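Local atomic coordinates of haemagglutinin I (Physarum polycephalum, PDB entry 3A5P), a protein that is a haemagglutinin, a lectin of legume-lectin-like fold that probably agglutinates red blood cells by binding cell-surface carbohydrates. Residues G46-H51 and A65-Y70. Residues are numbered along the deposited sequence; the frame is centred on the assembly and turned at random.
Sequences GPKTVH and AFQLGY
Gln67 reaches out from strand 63-70 and its carboxamide docks against the backbone of the loop from Pro47 to Val50, pinning the connection between strands 40-43 and 54-60 of this legume-lectin-like beta sandwich. Its OE1 takes two backbone donors from the same face of the amide plane: Thr49 N at 2.7 Å, and Val50 N, at 3.2 Å from OE1, more nearly in line with the carbonyl (C=O...N 154°). Beside them, Thr49 OG1 lies 3.3 Å from Gln67 OE1, at best a weak bond. The other end of the amide donates from NE2 to Pro47 O, 3.0 Å away and nearly straight at 175°, with the acceptor almost in the amide plane. NE2 also bonds Thr57 OG1 on neighbouring strand 54-60, so partners at both ends fix which way round the buried amide sits.

What carries the amide this far is an extended chain, with CG anti to the backbone N (chi1 -171°) and no bend beyond it. Val50 leans over this stem: CG1 lies 4.0 Å from Gln67 CG, while CG2 packs 3.8 Å from the CA of Gly69. Both Val50 and Gln67 also touch Tyr55 of strand 54-60. Further out, the loop is tied in by Gly46 O, which accepts a bond from Arg64 NH2, and by Lys48, whose side chain curls back, bent at its last two torsions, to give NZ bonds to Gln52 O and, at 3.2 Å, to Val50 O.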
loop_
_atom_site.group_PDB
_atom_site.type_symbol
_atom_site.label_atom_id
_atom_site.label_comp_id
_atom_site.label_asym_id
_atom_site.label_seq_id
_atom_site.Cartn_x
_atom_site.Cartn_y
_atom_site.Cartn_z
ATOM N N GLY A 46 10.424 -13.209 6.024
ATOM C CA GLY A 46 11.764 -13.762 6.130
ATOM C C GLY A 46 12.345 -14.358 4.857
ATOM O O GLY A 46 11.767 -14.225 3.779
ATOM N N PRO A 47 13.515 -15.014 4.980
ATOM C CA PRO A 47 14.256 -15.205 6.235
ATOM C C PRO A 47 15.121 -13.990 6.588
ATOM O O PRO A 47 15.229 -13.057 5.786
ATOM C CB PRO A 47 15.151 -16.406 5.918
ATOM C CG PRO A 47 15.451 -16.244 4.460
ATOM C CD PRO A 47 14.211 -15.626 3.832
ATOM N N LYS A 48 15.711 -13.999 7.781
ATOM C CA LYS A 48 16.650 -12.951 8.166
ATOM C C LYS A 48 17.952 -13.138 7.391
ATOM O O LYS A 48 18.575 -14.205 7.475
ATOM C CB LYS A 48 16.917 -12.951 9.668
ATOM C CG LYS A 48 17.862 -11.829 10.099
ATOM C CD LYS A 48 17.733 -11.457 11.574
ATOM C CE LYS A 48 18.494 -12.412 12.494
ATOM N NZ LYS A 48 19.946 -12.433 12.195
ATOM N N THR A 49 18.334 -12.118 6.618
ATOM C CA THR A 49 19.634 -12.083 5.939
ATOM C C THR A 49 20.625 -11.125 6.600
ATOM O O THR A 49 21.840 -11.265 6.429
ATOM C CB THR A 49 19.533 -11.707 4.440
ATOM O OG1 THR A 49 18.881 -10.439 4.302
ATOM C CG2 THR A 49 18.782 -12.779 3.633
ATOM N N VAL A 50 20.110 -10.141 7.343
ATOM C CA VAL A 50 20.964 -9.163 8.036
ATOM C C VAL A 50 21.676 -9.774 9.249
ATOM O O VAL A 50 21.208 -10.779 9.808
ATOM C CB VAL A 50 20.164 -7.901 8.463
ATOM C CG1 VAL A 50 19.646 -7.154 7.235
ATOM C CG2 VAL A 50 19.010 -8.279 9.384
ATOM N N HIS A 51 22.788 -9.151 9.658
ATOM C CA HIS A 51 23.576 -9.664 10.783
ATOM C C HIS A 51 23.014 -9.306 12.163
ATOM O O HIS A 51 23.283 -10.004 13.149
ATOM C CB HIS A 51 25.058 -9.262 10.648
ATOM C CG HIS A 51 25.772 -9.960 9.528
ATOM N ND1 HIS A 51 26.939 -9.479 8.972
ATOM C CD2 HIS A 51 25.481 -11.101 8.856
ATOM C CE1 HIS A 51 27.331 -10.286 8.004
ATOM N NE2 HIS A 51 26.463 -11.278 7.912
ATOM N N ALA A 65 12.846 -4.992 -1.968
ATOM C CA ALA A 65 13.857 -3.957 -2.167
ATOM C C ALA A 65 15.149 -4.309 -1.410
ATOM O O ALA A 65 16.233 -4.396 -2.015
ATOM C CB ALA A 65 13.316 -2.601 -1.724
ATOM N N PHE A 66 15.026 -4.524 -0.103
ATOM C CA PHE A 66 16.157 -4.876 0.778
ATOM C C PHE A 66 15.650 -5.196 2.165
ATOM O O PHE A 66 14.456 -5.032 2.446
ATOM C CB PHE A 66 17.224 -3.752 0.861
ATOM C CG PHE A 66 16.653 -2.346 0.892
ATOM C CD1 PHE A 66 16.056 -1.836 2.054
ATOM C CD2 PHE A 66 16.708 -1.533 -0.248
ATOM C CE1 PHE A 66 15.518 -0.529 2.075
ATOM C CE2 PHE A 66 16.172 -0.230 -0.236
ATOM C CZ PHE A 66 15.586 0.269 0.934
ATOM N N GLN A 67 16.558 -5.610 3.046
ATOM C CA GLN A 67 16.203 -5.865 4.422
ATOM C C GLN A 67 17.070 -5.005 5.317
ATOM O O GLN A 67 18.272 -4.820 5.038
ATOM C CB GLN A 67 16.409 -7.342 4.747
ATOM C CG GLN A 67 15.857 -7.769 6.097
ATOM C CD GLN A 67 15.995 -9.280 6.296
ATOM O OE1 GLN A 67 16.982 -9.745 6.872
ATOM N NE2 GLN A 67 15.033 -10.046 5.770
ATOM N N LEU A 68 16.456 -4.504 6.388
ATOM C CA LEU A 68 17.099 -3.672 7.396
ATOM C C LEU A 68 17.263 -4.485 8.681
ATOM O O LEU A 68 16.444 -5.359 8.974
ATOM C CB LEU A 68 16.201 -2.489 7.733
ATOM C CG LEU A 68 15.487 -1.745 6.582
ATOM C CD1 LEU A 68 14.331 -0.911 7.131
ATOM C CD2 LEU A 68 16.491 -0.865 5.875
ATOM N N GLY A 69 18.297 -4.171 9.448
ATOM C CA GLY A 69 18.526 -4.807 10.749
ATOM C C GLY A 69 18.450 -3.800 11.881
ATOM O O GLY A 69 18.668 -2.580 11.686
ATOM N N TYR A 70 18.136 -4.304 13.067
ATOM C CA TYR A 70 18.107 -3.461 14.255
ATOM C C TYR A 70 18.345 -4.253 15.543
ATOM O O TYR A 70 18.177 -5.481 15.598
ATOM C CB TYR A 70 16.791 -2.639 14.330
ATOM C CG TYR A 70 15.539 -3.439 14.652
ATOM C CD1 TYR A 70 15.118 -3.611 15.979
ATOM C CD2 TYR A 70 14.768 -4.031 13.632
ATOM C CE1 TYR A 70 13.976 -4.337 16.291
ATOM C CE2 TYR A 70 13.603 -4.779 13.940
ATOM C CZ TYR A 70 13.225 -4.926 15.279
ATOM O OH TYR A 70 12.109 -5.659 15.609
#